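Local structure of prolyl-tRNA synthetase (Giardia lamblia ATCC 50803, 3IAL) at residues B[38-50]-B[156-169]. The protein probably joins L-proline to tRNA(Pro) at the expense of ATP, passing through a prolyl-adenylate intermediate. Sequence-based numbering, arbitrary orientation.
Sequences VDRRYPVKGCVVF and TKNTKPLIRVREIH. With PR8 (5'-O-[(R)-hydroxy{[(2S)-pyrrolidin-2-ylcarbonyl]oxy}phosphoryl]adenosine), chain H.
A loop-to-loop contact, built on backbone hydrogen bonds and apolar packing, sets Gly-46 of hairpin 38-50 against Arg-166 of the motif 2 loop of the class II synthetase core, the loop that cradles the adenine of prolyl-adenylate. At the type II turn Val-44 to Cys-47, Gly-46 O accepts from Arg-166 N at 2.7 Å and, weakly, from Glu-167 N. Arg-166 also folds back, its chain bent at chi3 (76°), and NH1 donates to Lys-45 O at 2.9 Å, while its NH2 is hydrogen-bonded to His-154 ND1. Thr-159 lays CG2 tightly on Gly-46 CA (3.5 Å), and Gly-46 has a positive phi (72°). Further along, in one of its two conformers, Arg-40 receives Pro-161 CD over one guanidinium face; Val-38 CG2 meets CB of Pro-161 at 3.8 Å. Leu-162 CD2 reaches Phe-50 CZ at 3.5 Å. The bond from Arg-166 N to Gly-46 O lies one residue on from the adenine site: Val-165 N and O make weak hydrogen bonds to N1 and N6 of the ligand. Helix 24-34 packs on Val-38 and Leu-162, strand 143-152 flanks Glu-167 to His-169, and the second subunit reaches the hairpin through its Trp-134, bonded to Asp-39, and its Val-82, bonded to Tyr-42.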
loop_
_atom_site.group_PDB
_atom_site.type_symbol
_atom_site.label_atom_id
_atom_site.label_comp_id
_atom_site.label_asym_id
_atom_site.label_seq_id
_atom_site.Cartn_x
_atom_site.Cartn_y
_atom_site.Cartn_z
ATOM N N VAL B 38 1.492 16.223 8.462
ATOM C CA VAL B 38 1.488 16.628 7.070
ATOM C C VAL B 38 2.344 17.877 6.902
ATOM O O VAL B 38 2.706 18.539 7.879
ATOM C CB VAL B 38 0.065 16.958 6.579
ATOM C CG1 VAL B 38 -0.841 15.737 6.683
ATOM C CG2 VAL B 38 -0.506 18.127 7.363
ATOM N N ASP B 39 2.679 18.182 5.658
ATOM C CA ASP B 39 3.300 19.449 5.343
ATOM C C ASP B 39 2.563 20.114 4.179
ATOM O O ASP B 39 2.591 19.617 3.052
ATOM C CB ASP B 39 4.783 19.267 5.037
ATOM C CG ASP B 39 5.556 20.549 5.214
ATOM O OD1 ASP B 39 4.991 21.610 4.871
ATOM O OD2 ASP B 39 6.704 20.502 5.704
ATOM N N ARG B 40 1.923 21.246 4.483
ATOM C CA ARG B 40 1.114 22.013 3.526
ATOM C C ARG B 40 1.954 22.921 2.633
ATOM O O ARG B 40 1.432 23.522 1.698
ATOM C CB ARG B 40 0.100 22.907 4.262
ATOM C CG ARG B 40 -0.821 22.191 5.229
ATOM C CD ARG B 40 -1.698 23.176 5.994
ATOM N NE ARG B 40 -2.822 23.678 5.198
ATOM C CZ ARG B 40 -3.785 24.475 5.665
ATOM N NH1 ARG B 40 -3.775 24.886 6.929
ATOM N NH2 ARG B 40 -4.768 24.867 4.863
ATOM N N ARG B 41 3.252 23.034 2.930
ATOM C CA ARG B 41 4.142 23.953 2.210
ATOM C C ARG B 41 4.611 23.448 0.834
ATOM O O ARG B 41 5.440 24.085 0.186
ATOM C CB ARG B 41 5.362 24.290 3.079
ATOM C CG ARG B 41 5.020 25.011 4.379
ATOM C CD ARG B 41 6.248 25.178 5.266
ATOM N NE ARG B 41 6.745 23.893 5.756
ATOM C CZ ARG B 41 7.820 23.741 6.527
ATOM N NH1 ARG B 41 8.532 24.796 6.913
ATOM N NH2 ARG B 41 8.184 22.525 6.919
ATOM N N TYR B 42 4.107 22.300 0.397
ATOM C CA TYR B 42 4.319 21.852 -0.972
ATOM C C TYR B 42 3.608 22.846 -1.892
ATOM O O TYR B 42 2.419 23.102 -1.704
ATOM C CB TYR B 42 3.743 20.455 -1.153
ATOM C CG TYR B 42 4.202 19.754 -2.401
ATOM C CD1 TYR B 42 5.469 19.176 -2.469
ATOM C CD2 TYR B 42 3.374 19.660 -3.510
ATOM C CE1 TYR B 42 5.898 18.526 -3.612
ATOM C CE2 TYR B 42 3.796 19.008 -4.660
ATOM C CZ TYR B 42 5.058 18.446 -4.701
ATOM O OH TYR B 42 5.480 17.807 -5.831
ATOM N N PRO B 43 4.324 23.410 -2.885
ATOM C CA PRO B 43 3.783 24.498 -3.705
ATOM C C PRO B 43 2.747 24.096 -4.774
ATOM O O PRO B 43 2.721 24.675 -5.849
ATOM C CB PRO B 43 5.040 25.075 -4.367
ATOM C CG PRO B 43 5.919 23.904 -4.515
ATOM C CD PRO B 43 5.709 23.088 -3.270
ATOM N N VAL B 44 1.896 23.123 -4.478
ATOM C CA VAL B 44 0.721 22.882 -5.301
ATOM C C VAL B 44 -0.470 22.895 -4.353
ATOM O O VAL B 44 -0.557 22.053 -3.461
ATOM C CB VAL B 44 0.823 21.554 -6.081
ATOM C CG1 VAL B 44 -0.450 21.293 -6.884
ATOM C CG2 VAL B 44 2.035 21.589 -7.009
ATOM N N LYS B 45 -1.354 23.879 -4.535
ATOM C CA LYS B 45 -2.511 24.071 -3.661
ATOM C C LYS B 45 -3.293 22.778 -3.486
ATOM O O LYS B 45 -3.605 22.097 -4.459
ATOM C CB LYS B 45 -3.423 25.179 -4.212
ATOM C CG LYS B 45 -4.817 25.253 -3.576
ATOM C CD LYS B 45 -5.556 26.526 -4.002
ATOM C CE LYS B 45 -7.051 26.421 -3.737
ATOM N NZ LYS B 45 -7.773 27.665 -4.134
ATOM N N GLY B 46 -3.575 22.434 -2.235
ATOM C CA GLY B 46 -4.338 21.238 -1.898
ATOM C C GLY B 46 -3.621 19.913 -2.091
ATOM O O GLY B 46 -4.257 18.856 -2.022
ATOM N N CYS B 47 -2.313 19.951 -2.346
ATOM C CA CYS B 47 -1.512 18.732 -2.440
ATOM C C CYS B 47 -0.515 18.748 -1.294
ATOM O O CYS B 47 0.492 19.464 -1.349
ATOM C CB CYS B 47 -0.776 18.658 -3.779
ATOM S SG CYS B 47 -1.859 18.582 -5.194
ATOM N N VAL B 48 -0.795 17.966 -0.256
ATOM C CA VAL B 48 -0.010 18.035 0.961
ATOM C C VAL B 48 0.864 16.809 1.100
ATOM O O VAL B 48 0.448 15.710 0.760
ATOM C CB VAL B 48 -0.909 18.188 2.216
ATOM C CG1 VAL B 48 -1.848 19.375 2.047
ATOM C CG2 VAL B 48 -1.690 16.924 2.468
ATOM N N VAL B 49 2.080 17.011 1.603
ATOM C CA VAL B 49 2.976 15.912 1.906
ATOM C C VAL B 49 2.474 15.190 3.154
ATOM O O VAL B 49 2.176 15.827 4.158
ATOM C CB VAL B 49 4.427 16.407 2.156
ATOM C CG1 VAL B 49 5.357 15.236 2.542
ATOM C CG2 VAL B 49 4.960 17.142 0.922
ATOM N N PHE B 50 2.356 13.868 3.069
ATOM C CA PHE B 50 2.173 13.031 4.248
ATOM C C PHE B 50 3.550 12.747 4.844
ATOM O O PHE B 50 4.331 11.987 4.265
ATOM C CB PHE B 50 1.504 11.705 3.877
ATOM C CG PHE B 50 0.051 11.611 4.242
ATOM C CD1 PHE B 50 -0.354 11.670 5.572
ATOM C CD2 PHE B 50 -0.907 11.397 3.263
ATOM C CE1 PHE B 50 -1.704 11.551 5.917
ATOM C CE2 PHE B 50 -2.241 11.283 3.588
ATOM C CZ PHE B 50 -2.645 11.356 4.926
ATOM N N THR B 156 -11.625 21.692 -5.772
ATOM C CA THR B 156 -11.609 21.786 -4.320
ATOM C C THR B 156 -11.010 23.120 -3.879
ATOM O O THR B 156 -9.889 23.479 -4.257
ATOM C CB THR B 156 -10.844 20.632 -3.676
ATOM O OG1 THR B 156 -11.509 19.407 -3.985
ATOM C CG2 THR B 156 -10.795 20.809 -2.159
ATOM N N LYS B 157 -11.795 23.837 -3.079
ATOM C CA LYS B 157 -11.515 25.205 -2.679
ATOM C C LYS B 157 -11.295 25.199 -1.171
ATOM O O LYS B 157 -11.700 24.252 -0.496
ATOM C CB LYS B 157 -12.716 26.078 -3.062
ATOM C CG LYS B 157 -12.419 27.563 -3.225
ATOM C CD LYS B 157 -13.447 28.252 -4.135
ATOM C CE LYS B 157 -14.896 28.025 -3.676
ATOM N NZ LYS B 157 -15.876 28.664 -4.593
ATOM N N ASN B 158 -10.655 26.241 -0.645
ATOM C CA ASN B 158 -10.325 26.312 0.783
ATOM C C ASN B 158 -9.834 24.965 1.301
ATOM O O ASN B 158 -10.558 24.250 2.007
ATOM C CB ASN B 158 -11.537 26.772 1.600
ATOM C CG ASN B 158 -11.939 28.194 1.293
ATOM O OD1 ASN B 158 -11.088 29.073 1.110
ATOM N ND2 ASN B 158 -13.247 28.436 1.236
ATOM N N THR B 159 -8.609 24.620 0.931
ATOM C CA THR B 159 -8.064 23.309 1.237
ATOM C C THR B 159 -7.683 23.198 2.722
ATOM O O THR B 159 -7.215 24.157 3.331
ATOM C CB THR B 159 -6.842 22.970 0.346
ATOM O OG1 THR B 159 -5.746 23.830 0.663
ATOM C CG2 THR B 159 -7.179 23.121 -1.136
ATOM N N LYS B 160 -7.913 22.017 3.286
ATOM C CA LYS B 160 -7.562 21.705 4.662
ATOM C C LYS B 160 -7.026 20.278 4.634
ATOM O O LYS B 160 -7.693 19.387 4.100
ATOM C CB LYS B 160 -8.809 21.817 5.562
ATOM C CG LYS B 160 -8.555 21.728 7.088
ATOM C CD LYS B 160 -9.728 22.362 7.876
ATOM C CE LYS B 160 -9.533 22.346 9.412
ATOM N NZ LYS B 160 -8.630 23.435 9.971
ATOM N N PRO B 161 -5.819 20.044 5.184
ATOM C CA PRO B 161 -5.239 18.695 5.183
ATOM C C PRO B 161 -6.216 17.614 5.636
ATOM O O PRO B 161 -6.945 17.813 6.608
ATOM C CB PRO B 161 -4.081 18.813 6.178
ATOM C CG PRO B 161 -3.659 20.207 6.060
ATOM C CD PRO B 161 -4.910 21.010 5.810
ATOM N N LEU B 162 -6.227 16.491 4.911
ATOM C CA LEU B 162 -7.047 15.318 5.226
ATOM C C LEU B 162 -8.539 15.491 4.910
ATOM O O LEU B 162 -9.195 14.531 4.532
ATOM C CB LEU B 162 -6.884 14.878 6.689
ATOM C CG LEU B 162 -5.467 14.760 7.245
ATOM C CD1 LEU B 162 -5.510 14.275 8.669
ATOM C CD2 LEU B 162 -4.632 13.810 6.397
ATOM N N ILE B 163 -9.059 16.702 5.063
ATOM C CA ILE B 163 -10.500 16.963 5.012
ATOM C C ILE B 163 -10.943 17.436 3.624
ATOM O O ILE B 163 -11.938 16.958 3.104
ATOM C CB ILE B 163 -10.895 17.999 6.112
ATOM C CG1 ILE B 163 -10.852 17.333 7.490
ATOM C CG2 ILE B 163 -12.267 18.603 5.857
ATOM C CD1 ILE B 163 -10.859 18.309 8.634
ATOM N N ARG B 164 -10.209 18.378 3.041
ATOM C CA ARG B 164 -10.512 18.902 1.706
ATOM C C ARG B 164 -9.210 19.170 0.969
ATOM O O ARG B 164 -8.626 20.230 1.128
ATOM C CB ARG B 164 -11.307 20.214 1.779
ATOM C CG ARG B 164 -12.802 20.064 1.988
ATOM C CD ARG B 164 -13.528 21.355 1.581
ATOM N NE ARG B 164 -12.978 22.511 2.296
ATOM C CZ ARG B 164 -13.484 23.045 3.406
ATOM N NH1 ARG B 164 -14.598 22.565 3.956
ATOM N NH2 ARG B 164 -12.872 24.083 3.970
ATOM N N VAL B 165 -8.766 18.203 0.169
ATOM C CA VAL B 165 -7.507 18.313 -0.560
ATOM C C VAL B 165 -7.738 18.053 -2.049
ATOM O O VAL B 165 -8.790 17.569 -2.446
ATOM C CB VAL B 165 -6.416 17.360 0.019
ATOM C CG1 VAL B 165 -5.926 17.870 1.379
ATOM C CG2 VAL B 165 -6.918 15.931 0.130
ATOM N N ARG B 166 -6.760 18.404 -2.872
ATOM C CA ARG B 166 -6.892 18.255 -4.317
ATOM C C ARG B 166 -6.298 16.934 -4.812
ATOM O O ARG B 166 -6.717 16.439 -5.855
ATOM C CB ARG B 166 -6.294 19.454 -5.042
ATOM C CG ARG B 166 -7.167 20.704 -4.905
ATOM C CD ARG B 166 -6.488 21.946 -5.431
ATOM N NE ARG B 166 -6.477 22.015 -6.885
ATOM C CZ ARG B 166 -5.509 22.570 -7.627
ATOM N NH1 ARG B 166 -4.412 23.089 -7.080
ATOM N NH2 ARG B 166 -5.630 22.581 -8.942
ATOM N N GLU B 167 -5.335 16.380 -4.076
ATOM C CA GLU B 167 -4.959 14.968 -4.235
ATOM C C GLU B 167 -5.337 14.215 -2.968
ATOM O O GLU B 167 -4.863 14.523 -1.887
ATOM C CB GLU B 167 -3.470 14.790 -4.542
ATOM C CG GLU B 167 -3.031 13.332 -4.518
ATOM C CD GLU B 167 -1.718 13.075 -5.243
ATOM O OE1 GLU B 167 -1.001 14.043 -5.555
ATOM O OE2 GLU B 167 -1.406 11.891 -5.504
ATOM N N ILE B 168 -6.187 13.210 -3.128
ATOM C CA ILE B 168 -6.828 12.553 -2.012
ATOM C C ILE B 168 -6.441 11.080 -1.962
ATOM O O ILE B 168 -6.746 10.324 -2.880
ATOM C CB ILE B 168 -8.360 12.651 -2.143
ATOM C CG1 ILE B 168 -8.797 14.086 -2.466
ATOM C CG2 ILE B 168 -9.048 12.136 -0.859
ATOM C CD1 ILE B 168 -10.125 14.148 -3.221
ATOM N N HIS B 169 -5.795 10.670 -0.871
ATOM C CA HIS B 169 -5.478 9.265 -0.655
ATOM C C HIS B 169 -6.758 8.580 -0.193
ATOM O O HIS B 169 -7.473 9.097 0.680
ATOM C CB HIS B 169 -4.355 9.129 0.375
ATOM C CG HIS B 169 -3.754 7.763 0.443
ATOM N ND1 HIS B 169 -4.034 6.876 1.465
ATOM C CD2 HIS B 169 -2.893 7.127 -0.386
ATOM C CE1 HIS B 169 -3.371 5.752 1.257
ATOM N NE2 HIS B 169 -2.672 5.876 0.142
HETATM C C PR8 H . -17.376 7.875 -4.284
HETATM N N PR8 H . -16.592 6.450 -6.071
HETATM O O PR8 H . -16.552 8.677 -4.730
HETATM P P PR8 H . -17.919 9.485 -2.470
HETATM N N1 PR8 H . -10.764 15.381 0.432
HETATM C C2 PR8 H . -10.705 14.314 1.222
HETATM N N3 PR8 H . -11.601 13.326 1.150
HETATM C C4 PR8 H . -12.604 13.368 0.275
HETATM C C5 PR8 H . -12.704 14.475 -0.563
HETATM C C6 PR8 H . -11.756 15.491 -0.473
HETATM N N6 PR8 H . -11.833 16.553 -1.275
HETATM N N7 PR8 H . -13.768 14.293 -1.336
HETATM C C8 PR8 H . -14.321 13.124 -1.004
HETATM N N9 PR8 H . -13.620 12.555 -0.013
HETATM C CA PR8 H . -17.520 6.497 -4.928
HETATM C CB PR8 H . -17.059 5.439 -3.940
HETATM C CD PR8 H . -15.816 5.221 -5.954
HETATM C CG PR8 H . -15.663 5.042 -4.439
HETATM C "C1'" PR8 H . -13.951 11.237 0.618
HETATM O O10 PR8 H . -18.226 8.103 -3.247
HETATM O O1P PR8 H . -18.307 10.692 -3.244
HETATM C "C2'" PR8 H . -15.262 11.285 1.440
HETATM O "O2'" PR8 H . -15.110 10.528 2.650
HETATM O O2P PR8 H . -18.767 9.392 -1.109
HETATM C "C3'" PR8 H . -16.237 10.540 0.560
HETATM O "O3'" PR8 H . -17.298 9.992 1.346
HETATM C "C4'" PR8 H . -15.294 9.441 0.105
HETATM O "O4'" PR8 H . -14.186 10.217 -0.404
HETATM C "C5'" PR8 H . -15.975 8.613 -0.963
HETATM O "O5'" PR8 H . -16.370 9.437 -2.043
#